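Local coordinates for protein esterase (Thermotoga maritima, PDB 3DOH) that probably hydrolyses carboxylic esters as a thermostable esterase, joining an alpha/beta-hydrolase domain to an N-terminal immunoglobulin-like domain, at residues T13-V22 with T87-I95; I281-I292 with K302-W312. One frame throughout, in Å; residues are numbered along the deposited sequence.

From the N terminus, strand 8-16 turns at residues 16-19 into strand 19-29, and contact 1 closes when the chain, having passed through further strands of the immunoglobulin-like domain, brings loop 87-95 back against this hairpin. Between its two segments lie 64 residues. Contact 2 opens much later, in the alpha/beta-hydrolase domain, and spans only a short loop: the end of helix 272-283 and strand 290-294 meet the 302-312 segment that leads into strand 311-316. The two neither nest nor cross. They follow one another in series, in different domains, on opposite sides of the chain's centre. The centres of contacts 1 and 2 are about 34 Å apart and their nearest atoms about 14 Å apart.

Contact 1 (T13-V22 with T87-I95); sequences TKVFPEGEKV and TEDLHSNTI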
loop_
_atom_site.group_PDB
_atom_site.type_symbol
_atom_site.label_atom_id
_atom_site.label_comp_id
_atom_site.label_asym_id
_atom_site.label_seq_id
_atom_site.Cartn_x
_atom_site.Cartn_y
_atom_site.Cartn_z
ATOM N N THR A 13 -16.873 17.363 23.760
ATOM C CA THR A 13 -17.311 15.977 23.621
ATOM C C THR A 13 -18.661 15.963 22.988
ATOM O O THR A 13 -19.434 16.929 23.105
ATOM C CB THR A 13 -17.419 15.161 24.970
ATOM O OG1 THR A 13 -18.437 15.708 25.833
ATOM C CG2 THR A 13 -16.078 15.098 25.716
ATOM N N LYS A 14 -18.963 14.847 22.331
ATOM C CA LYS A 14 -20.202 14.698 21.625
ATOM C C LYS A 14 -20.535 13.208 21.681
ATOM O O LYS A 14 -19.612 12.355 21.676
ATOM C CB LYS A 14 -19.960 15.158 20.202
ATOM C CG LYS A 14 -21.168 15.190 19.316
ATOM C CD LYS A 14 -20.727 14.953 17.902
ATOM C CE LYS A 14 -21.642 15.606 16.907
ATOM N NZ LYS A 14 -21.387 17.072 16.856
ATOM N N VAL A 15 -21.814 12.854 21.726
ATOM C CA VAL A 15 -22.121 11.428 21.814
ATOM C C VAL A 15 -22.253 10.837 20.402
ATOM O O VAL A 15 -23.188 11.199 19.638
ATOM C CB VAL A 15 -23.373 11.113 22.703
ATOM C CG1 VAL A 15 -23.594 9.608 22.836
ATOM C CG2 VAL A 15 -23.248 11.763 24.089
ATOM N N PHE A 16 -21.316 9.942 20.064
ATOM C CA PHE A 16 -21.313 9.280 18.762
ATOM C C PHE A 16 -21.948 7.880 18.887
ATOM O O PHE A 16 -22.084 7.347 20.011
ATOM C CB PHE A 16 -19.893 9.178 18.205
ATOM C CG PHE A 16 -19.307 10.486 17.809
ATOM C CD1 PHE A 16 -18.512 11.209 18.708
ATOM C CD2 PHE A 16 -19.571 11.035 16.542
ATOM C CE1 PHE A 16 -17.976 12.457 18.354
ATOM C CE2 PHE A 16 -19.058 12.270 16.179
ATOM C CZ PHE A 16 -18.246 12.979 17.060
ATOM N N PRO A 17 -22.322 7.257 17.742
ATOM C CA PRO A 17 -23.047 6.000 17.906
ATOM C C PRO A 17 -22.392 4.998 18.875
ATOM O O PRO A 17 -23.109 4.272 19.577
ATOM C CB PRO A 17 -23.152 5.479 16.468
ATOM C CG PRO A 17 -23.214 6.756 15.643
ATOM C CD PRO A 17 -22.162 7.615 16.310
ATOM N N GLU A 18 -21.060 4.966 18.951
ATOM C CA GLU A 18 -20.395 4.012 19.860
ATOM C C GLU A 18 -20.030 4.656 21.214
ATOM O O GLU A 18 -19.221 4.114 21.980
ATOM C CB GLU A 18 -19.169 3.389 19.201
ATOM C CG GLU A 18 -19.333 3.119 17.676
ATOM C CD GLU A 18 -18.604 4.143 16.774
ATOM O OE1 GLU A 18 -19.237 5.183 16.354
ATOM O OE2 GLU A 18 -17.385 3.894 16.498
ATOM N N GLY A 19 -20.642 5.813 21.497
ATOM C CA GLY A 19 -20.448 6.515 22.745
ATOM C C GLY A 19 -19.776 7.862 22.625
ATOM O O GLY A 19 -19.479 8.335 21.512
ATOM N N GLU A 20 -19.524 8.477 23.776
ATOM C CA GLU A 20 -19.087 9.864 23.837
ATOM C C GLU A 20 -17.588 9.974 23.592
ATOM O O GLU A 20 -16.789 9.262 24.200
ATOM C CB GLU A 20 -19.445 10.479 25.192
ATOM C CG GLU A 20 -18.888 11.877 25.405
ATOM C CD GLU A 20 -18.740 12.228 26.873
ATOM O OE1 GLU A 20 -18.445 11.317 27.676
ATOM O OE2 GLU A 20 -18.918 13.413 27.222
ATOM N N LYS A 21 -17.219 10.878 22.693
ATOM C CA LYS A 21 -15.845 11.057 22.293
ATOM C C LYS A 21 -15.550 12.531 22.394
ATOM O O LYS A 21 -16.445 13.371 22.221
ATOM C CB LYS A 21 -15.603 10.662 20.842
ATOM C CG LYS A 21 -15.936 9.225 20.344
ATOM C CD LYS A 21 -15.460 9.118 18.871
ATOM C CE LYS A 21 -15.628 7.752 18.292
ATOM N NZ LYS A 21 -14.729 6.777 18.946
ATOM N N VAL A 22 -14.292 12.847 22.660
ATOM C CA VAL A 22 -13.809 14.210 22.527
ATOM C C VAL A 22 -13.547 14.458 21.023
ATOM O O VAL A 22 -12.639 13.844 20.435
ATOM C CB VAL A 22 -12.483 14.437 23.285
ATOM C CG1 VAL A 22 -12.157 15.891 23.295
ATOM C CG2 VAL A 22 -12.558 13.938 24.689
ATOM N N THR A 87 -12.463 11.510 14.778
ATOM C CA THR A 87 -13.256 10.615 15.601
ATOM C C THR A 87 -12.819 9.161 15.468
ATOM O O THR A 87 -13.373 8.325 16.113
ATOM C CB THR A 87 -14.769 10.791 15.339
ATOM O OG1 THR A 87 -15.349 9.508 15.060
ATOM C CG2 THR A 87 -15.018 11.692 14.121
ATOM N N GLU A 88 -11.818 8.871 14.649
ATOM C CA GLU A 88 -11.381 7.507 14.404
ATOM C C GLU A 88 -10.112 7.229 15.179
ATOM O O GLU A 88 -9.564 6.129 15.119
ATOM C CB GLU A 88 -11.103 7.282 12.913
ATOM C CG GLU A 88 -12.338 7.015 12.065
ATOM C CD GLU A 88 -13.115 8.301 11.717
ATOM O OE1 GLU A 88 -12.546 9.423 11.901
ATOM O OE2 GLU A 88 -14.292 8.192 11.256
ATOM N N ASP A 89 -9.613 8.242 15.880
ATOM C CA ASP A 89 -8.460 8.058 16.748
ATOM C C ASP A 89 -8.726 6.987 17.769
ATOM O O ASP A 89 -9.822 6.903 18.309
ATOM C CB ASP A 89 -8.151 9.337 17.500
ATOM C CG ASP A 89 -7.441 10.332 16.665
ATOM O OD1 ASP A 89 -6.833 9.963 15.640
ATOM O OD2 ASP A 89 -7.501 11.503 17.034
ATOM N N LEU A 90 -7.702 6.203 18.073
ATOM C CA LEU A 90 -7.830 5.190 19.107
ATOM C C LEU A 90 -8.325 5.778 20.446
ATOM O O LEU A 90 -9.333 5.295 21.019
ATOM C CB LEU A 90 -6.528 4.387 19.281
ATOM C CG LEU A 90 -6.522 3.286 20.378
ATOM C CD1 LEU A 90 -7.294 1.994 19.981
ATOM C CD2 LEU A 90 -5.067 2.950 20.872
ATOM N N HIS A 91 -7.618 6.779 20.951
ATOM C CA HIS A 91 -7.961 7.352 22.241
ATOM C C HIS A 91 -8.913 8.523 22.051
ATOM O O HIS A 91 -8.599 9.649 22.437
ATOM C CB HIS A 91 -6.700 7.814 22.974
ATOM C CG HIS A 91 -5.878 6.691 23.527
ATOM N ND1 HIS A 91 -4.610 6.402 23.072
ATOM C CD2 HIS A 91 -6.144 5.786 24.498
ATOM C CE1 HIS A 91 -4.130 5.367 23.738
ATOM N NE2 HIS A 91 -5.040 4.974 24.609
ATOM N N SER A 92 -10.076 8.265 21.459
ATOM C CA SER A 92 -11.092 9.286 21.431
ATOM C C SER A 92 -12.247 9.082 22.441
ATOM O O SER A 92 -12.702 10.053 23.058
ATOM C CB SER A 92 -11.588 9.518 20.007
ATOM O OG SER A 92 -11.887 8.314 19.338
ATOM N N ASN A 93 -12.690 7.835 22.628
ATOM C CA ASN A 93 -13.741 7.469 23.588
ATOM C C ASN A 93 -13.481 7.956 24.989
ATOM O O ASN A 93 -12.352 7.955 25.441
ATOM C CB ASN A 93 -13.924 5.967 23.606
ATOM C CG ASN A 93 -14.565 5.450 22.313
ATOM O OD1 ASN A 93 -15.760 5.624 22.074
ATOM N ND2 ASN A 93 -13.757 4.819 21.465
ATOM N N THR A 94 -14.521 8.383 25.687
ATOM C CA THR A 94 -14.349 8.793 27.089
ATOM C C THR A 94 -14.560 7.618 28.056
ATOM O O THR A 94 -14.172 7.674 29.233
ATOM C CB THR A 94 -15.238 10.003 27.468
ATOM O OG1 THR A 94 -16.601 9.676 27.231
ATOM C CG2 THR A 94 -14.875 11.204 26.628
ATOM N N ILE A 95 -15.139 6.544 27.543
ATOM C CA ILE A 95 -15.597 5.482 28.399
ATOM C C ILE A 95 -14.774 4.242 28.161
ATOM O O ILE A 95 -14.814 3.674 27.075
ATOM C CB ILE A 95 -17.105 5.171 28.170
ATOM C CG1 ILE A 95 -17.951 6.430 28.436
ATOM C CG2 ILE A 95 -17.544 3.935 29.019
ATOM C CD1 ILE A 95 -19.435 6.306 28.101
HETATM O O HOH W 1 -17.786 7.496 15.248
HETATM O O HOH W 2 -16.812 6.780 25.025
#
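Glu20 OE1 is gripped by Thr94 OG1, which donates to it over 2.5 Å from above the carboxylate plane, and by a salt bridge from Arg105. Glu20 OE2 takes a hydrogen bond from Thr13 OG1 on its anti side, at 2.7 Å, and one from Tyr191, so both oxygens of this buried carboxylate have partners. The carboxylate thus pins a loop of the immunoglobulin-like domain to the beta-hairpin of strands 8-16 and 19-29, whose type I turn runs from Phe16 to Gly19. Glu20 reaches Thr94 with CG anti to the backbone N (chi1 173°) and the chain extended beyond it. An alanine here is likely to leave Arg105 without this counter-charge and the Thr13 and Thr94 hydroxyls without this acceptor. The backbones meet in a single bridge at Lys21 and Asn93, flanked by Thr94 N to Glu20 O (2.9 Å) and Val22 N to Ser92 O (3.2 Å). Beside these bonds, the Thr94 methyl CG2 packs against Val22 CG2 at 4.1 Å and also meets the Thr13 methyl. Lys21 runs the other way, its CD and CE passing Thr87 at about a right angle, with CE 3.2 Å from Thr87 O. A bend at chi4 (-67°) turns Lys21 NZ to Ser92 OG, to which it hydrogen-bonds at 3.3 Å, while Ser92 OG itself donates to Asp89 O at 2.7 Å.

Contact 2 (I281-I292 with K302-W312); sequences IMEFPELFAAAI and KVERIKDIPIW
Where helix 272-283 ends, Glu283 meets Lys302 and Arg305 in a salt-bridge network. Glu283 OE2 receives Lys302 NZ on its syn lone pair at 2.8 Å, and Glu283 OE1 lies in a long salt bridge, 3.6 Å from Arg305 NH1, with the carboxylate and guanidinium planes 63° apart. Bending at chi2 (-52°) brings the glutamate back to both cations, although its CB points away from the 302-312 segment. Arg305 also hydrogen-bonds the backbone: Met282 O lies in the guanidinium plane, 3.2 Å from Arg305 NH1, which sits above the carbonyl plane. Over one guanidinium face, near the rim, runs Lys302 CE, and a water bonded to Glu283 OE1 is weakly bonded to Lys302 NZ.

Apolar contacts continue inward. Met282 lays SD against Lys302 CB and places CE 3.9 Å from Val303 CG1, the methionine and valine side chains pointing the same way. Ile306 CG2 packs against Ile281 CG1 and Met282 CG, while Ile281 CD1 and Ile311 CD1 meet tip to tip at 3.5 Å. Ile309 spans the bend after the helix: its CD1 touches Pro285, and its CG2 rests near Ala290 CA.

Backbone bonds take over at the strands. Ala291 bridges Ile311 in parallel register, its N bonded to Pro310 O at 3.1 Å and its O accepting from Trp312 N at 3.1 Å.

The bridge joins two neighbouring parallel strands of the alpha/beta-hydrolase sheet: strand 290-294 lies between strands 264-270 and 311-316, and strand 341-346 follows on the far side of 311-316. Helix 242-257 packs against Phe288, while helix 369-376 covers Ala290, Ile292 and Pro310.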
loop_
_atom_site.group_PDB
_atom_site.type_symbol
_atom_site.label_atom_id
_atom_site.label_comp_id
_atom_site.label_asym_id
_atom_site.label_seq_id
_atom_site.Cartn_x
_atom_site.Cartn_y
_atom_site.Cartn_z
ATOM N N ILE A 281 -43.499 -2.416 29.401
ATOM C CA ILE A 281 -44.745 -2.318 28.653
ATOM C C ILE A 281 -45.690 -3.449 29.010
ATOM O O ILE A 281 -46.884 -3.275 28.983
ATOM C CB ILE A 281 -44.523 -2.249 27.110
ATOM C CG1 ILE A 281 -43.745 -3.471 26.603
ATOM C CG2 ILE A 281 -43.906 -0.894 26.698
ATOM C CD1 ILE A 281 -43.760 -3.621 25.150
ATOM N N MET A 282 -45.158 -4.608 29.340
ATOM C CA MET A 282 -45.971 -5.753 29.673
ATOM C C MET A 282 -46.583 -5.587 31.071
ATOM O O MET A 282 -47.727 -6.009 31.331
ATOM C CB MET A 282 -45.120 -7.018 29.606
ATOM C CG MET A 282 -45.195 -7.791 28.297
ATOM S SD MET A 282 -43.941 -9.067 28.315
ATOM C CE MET A 282 -43.936 -9.603 26.611
ATOM N N GLU A 283 -45.830 -4.968 31.978
ATOM C CA GLU A 283 -46.321 -4.757 33.354
ATOM C C GLU A 283 -47.112 -3.466 33.535
ATOM O O GLU A 283 -47.748 -3.287 34.568
ATOM C CB GLU A 283 -45.175 -4.799 34.359
ATOM C CG GLU A 283 -44.427 -6.127 34.426
ATOM C CD GLU A 283 -45.336 -7.335 34.619
ATOM O OE1 GLU A 283 -46.318 -7.278 35.393
ATOM O OE2 GLU A 283 -45.067 -8.373 33.995
ATOM N N PHE A 284 -47.061 -2.587 32.538
ATOM C CA PHE A 284 -47.776 -1.316 32.590
ATOM C C PHE A 284 -48.323 -0.942 31.215
ATOM O O PHE A 284 -48.020 0.126 30.685
ATOM C CB PHE A 284 -46.860 -0.207 33.111
ATOM C CG PHE A 284 -46.383 -0.425 34.519
ATOM C CD1 PHE A 284 -47.215 -0.159 35.593
ATOM C CD2 PHE A 284 -45.105 -0.895 34.767
ATOM C CE1 PHE A 284 -46.780 -0.358 36.891
ATOM C CE2 PHE A 284 -44.665 -1.097 36.061
ATOM C CZ PHE A 284 -45.503 -0.827 37.124
ATOM N N PRO A 285 -49.132 -1.831 30.648
ATOM C CA PRO A 285 -49.568 -1.708 29.264
ATOM C C PRO A 285 -50.312 -0.431 29.031
ATOM O O PRO A 285 -50.430 0.028 27.898
ATOM C CB PRO A 285 -50.539 -2.871 29.089
ATOM C CG PRO A 285 -50.778 -3.440 30.443
ATOM C CD PRO A 285 -49.623 -3.078 31.272
ATOM N N GLU A 286 -50.794 0.155 30.109
ATOM C CA GLU A 286 -51.655 1.292 29.998
ATOM C C GLU A 286 -50.823 2.537 29.794
ATOM O O GLU A 286 -51.329 3.557 29.314
ATOM C CB GLU A 286 -52.523 1.378 31.256
ATOM C CG GLU A 286 -53.305 0.053 31.538
ATOM C CD GLU A 286 -54.260 -0.349 30.380
ATOM O OE1 GLU A 286 -55.259 0.395 30.164
ATOM O OE2 GLU A 286 -54.016 -1.403 29.707
ATOM N N LEU A 287 -49.544 2.456 30.127
ATOM C CA LEU A 287 -48.754 3.667 30.198
ATOM C C LEU A 287 -48.142 4.141 28.843
ATOM O O LEU A 287 -48.141 5.330 28.528
ATOM C CB LEU A 287 -47.705 3.550 31.321
ATOM C CG LEU A 287 -47.203 4.918 31.789
ATOM C CD1 LEU A 287 -48.272 5.608 32.550
ATOM C CD2 LEU A 287 -45.980 4.801 32.630
ATOM N N PHE A 288 -47.653 3.210 28.030
ATOM C CA PHE A 288 -46.825 3.583 26.881
ATOM C C PHE A 288 -47.536 3.529 25.532
ATOM O O PHE A 288 -48.350 2.655 25.282
ATOM C CB PHE A 288 -45.557 2.738 26.868
ATOM C CG PHE A 288 -44.792 2.763 28.178
ATOM C CD1 PHE A 288 -43.963 3.836 28.495
ATOM C CD2 PHE A 288 -44.876 1.698 29.068
ATOM C CE1 PHE A 288 -43.244 3.856 29.683
ATOM C CE2 PHE A 288 -44.166 1.701 30.263
ATOM C CZ PHE A 288 -43.357 2.784 30.576
ATOM N N ALA A 289 -47.231 4.500 24.680
ATOM C CA ALA A 289 -47.807 4.598 23.330
ATOM C C ALA A 289 -47.113 3.658 22.290
ATOM O O ALA A 289 -47.768 3.156 21.369
ATOM C CB ALA A 289 -47.750 6.037 22.851
ATOM N N ALA A 290 -45.811 3.454 22.470
ATOM C CA ALA A 290 -45.018 2.625 21.574
ATOM C C ALA A 290 -43.633 2.373 22.165
ATOM O O ALA A 290 -43.114 3.186 22.930
ATOM C CB ALA A 290 -44.902 3.282 20.208
ATOM N N ALA A 291 -43.043 1.239 21.803
ATOM C CA ALA A 291 -41.811 0.779 22.402
ATOM C C ALA A 291 -40.822 0.391 21.308
ATOM O O ALA A 291 -41.234 -0.126 20.266
ATOM C CB ALA A 291 -42.111 -0.408 23.258
ATOM N N ILE A 292 -39.532 0.644 21.522
ATOM C CA ILE A 292 -38.460 0.059 20.696
ATOM C C ILE A 292 -37.479 -0.676 21.630
ATOM O O ILE A 292 -36.537 -0.067 22.171
ATOM C CB ILE A 292 -37.727 1.122 19.826
ATOM C CG1 ILE A 292 -38.732 1.895 18.972
ATOM C CG2 ILE A 292 -36.570 0.512 19.010
ATOM C CD1 ILE A 292 -38.162 3.211 18.355
ATOM N N LYS A 302 -47.060 -13.051 28.333
ATOM C CA LYS A 302 -47.714 -11.770 28.601
ATOM C C LYS A 302 -47.986 -10.868 27.400
ATOM O O LYS A 302 -48.490 -9.746 27.572
ATOM C CB LYS A 302 -46.951 -11.030 29.684
ATOM C CG LYS A 302 -47.042 -11.753 31.001
ATOM C CD LYS A 302 -46.203 -11.107 32.066
ATOM C CE LYS A 302 -46.699 -11.589 33.404
ATOM N NZ LYS A 302 -45.966 -10.956 34.538
ATOM N N VAL A 303 -47.709 -11.352 26.193
ATOM C CA VAL A 303 -47.812 -10.485 25.016
ATOM C C VAL A 303 -49.249 -10.077 24.687
ATOM O O VAL A 303 -49.501 -9.179 23.902
ATOM C CB VAL A 303 -47.147 -11.086 23.763
ATOM C CG1 VAL A 303 -45.883 -11.870 24.124
ATOM C CG2 VAL A 303 -48.108 -11.961 23.042
ATOM N N GLU A 304 -50.194 -10.746 25.311
ATOM C CA GLU A 304 -51.588 -10.453 25.067
ATOM C C GLU A 304 -51.953 -9.062 25.598
ATOM O O GLU A 304 -52.771 -8.377 25.008
ATOM C CB GLU A 304 -52.461 -11.562 25.689
ATOM C CG GLU A 304 -53.917 -11.561 25.203
ATOM C CD GLU A 304 -54.087 -11.998 23.741
ATOM O OE1 GLU A 304 -53.638 -13.109 23.402
ATOM O OE2 GLU A 304 -54.680 -11.236 22.943
ATOM N N ARG A 305 -51.335 -8.645 26.697
ATOM C CA ARG A 305 -51.590 -7.323 27.270
ATOM C C ARG A 305 -51.048 -6.212 26.381
ATOM O O ARG A 305 -51.488 -5.066 26.489
ATOM C CB ARG A 305 -50.890 -7.185 28.611
ATOM C CG ARG A 305 -50.621 -8.486 29.280
ATOM C CD ARG A 305 -49.876 -8.258 30.545
ATOM N NE ARG A 305 -50.226 -9.260 31.538
ATOM C CZ ARG A 305 -49.842 -9.208 32.805
ATOM N NH1 ARG A 305 -49.084 -8.214 33.242
ATOM N NH2 ARG A 305 -50.210 -10.163 33.635
ATOM N N ILE A 306 -50.064 -6.547 25.543
ATOM C CA ILE A 306 -49.372 -5.544 24.734
ATOM C C ILE A 306 -49.847 -5.623 23.289
ATOM O O ILE A 306 -49.347 -4.904 22.416
ATOM C CB ILE A 306 -47.794 -5.599 24.848
ATOM C CG1 ILE A 306 -47.247 -6.986 24.570
ATOM C CG2 ILE A 306 -47.315 -5.161 26.212
ATOM C CD1 ILE A 306 -45.795 -6.989 24.089
ATOM N N LYS A 307 -50.843 -6.480 23.064
ATOM C CA LYS A 307 -51.400 -6.693 21.741
ATOM C C LYS A 307 -51.586 -5.368 20.948
ATOM O O LYS A 307 -51.360 -5.322 19.751
ATOM C CB LYS A 307 -52.708 -7.498 21.850
ATOM C CG LYS A 307 -53.545 -7.563 20.536
ATOM C CD LYS A 307 -54.471 -8.775 20.447
ATOM C CE LYS A 307 -55.595 -8.765 21.496
ATOM N NZ LYS A 307 -56.521 -7.575 21.451
ATOM N N ASP A 308 -51.974 -4.290 21.620
ATOM C CA ASP A 308 -52.306 -3.036 20.939
ATOM C C ASP A 308 -51.229 -1.981 20.955
ATOM O O ASP A 308 -51.443 -0.929 20.361
ATOM C CB ASP A 308 -53.551 -2.379 21.541
ATOM C CG ASP A 308 -54.811 -3.150 21.275
ATOM O OD1 ASP A 308 -55.849 -2.747 21.866
ATOM O OD2 ASP A 308 -54.779 -4.145 20.492
ATOM N N ILE A 309 -50.106 -2.234 21.622
ATOM C CA ILE A 309 -48.982 -1.299 21.606
ATOM C C ILE A 309 -48.091 -1.457 20.358
ATOM O O ILE A 309 -47.546 -2.533 20.117
ATOM C CB ILE A 309 -48.163 -1.426 22.893
ATOM C CG1 ILE A 309 -49.107 -1.309 24.095
ATOM C CG2 ILE A 309 -47.073 -0.358 22.947
ATOM C CD1 ILE A 309 -48.446 -1.547 25.440
ATOM N N PRO A 310 -47.975 -0.405 19.522
ATOM C CA PRO A 310 -46.984 -0.491 18.405
ATOM C C PRO A 310 -45.548 -0.723 18.906
ATOM O O PRO A 310 -45.066 -0.008 19.782
ATOM C CB PRO A 310 -47.106 0.874 17.692
ATOM C CG PRO A 310 -48.513 1.401 18.083
ATOM C CD PRO A 310 -48.742 0.859 19.501
ATOM N N ILE A 311 -44.879 -1.736 18.357
ATOM C CA ILE A 311 -43.586 -2.151 18.872
ATOM C C ILE A 311 -42.678 -2.441 17.697
ATOM O O ILE A 311 -43.050 -3.177 16.806
ATOM C CB ILE A 311 -43.735 -3.461 19.745
ATOM C CG1 ILE A 311 -44.561 -3.159 21.009
ATOM C CG2 ILE A 311 -42.365 -4.066 20.087
ATOM C CD1 ILE A 311 -44.876 -4.351 21.902
ATOM N N TRP A 312 -41.469 -1.892 17.688
ATOM C CA TRP A 312 -40.529 -2.219 16.625
ATOM C C TRP A 312 -39.285 -2.780 17.302
ATOM O O TRP A 312 -38.518 -2.059 17.940
ATOM C CB TRP A 312 -40.243 -1.002 15.755
ATOM C CG TRP A 312 -39.431 -1.285 14.541
ATOM C CD1 TRP A 312 -38.634 -2.362 14.327
ATOM C CD2 TRP A 312 -39.285 -0.445 13.383
ATOM N NE1 TRP A 312 -38.017 -2.266 13.100
ATOM C CE2 TRP A 312 -38.404 -1.100 12.500
ATOM C CE3 TRP A 312 -39.824 0.792 13.004
ATOM C CZ2 TRP A 312 -38.046 -0.563 11.255
ATOM C CZ3 TRP A 312 -39.467 1.335 11.762
ATOM C CH2 TRP A 312 -38.586 0.658 10.910
HETATM O O HOH W 3 -47.711 -9.367 36.894
#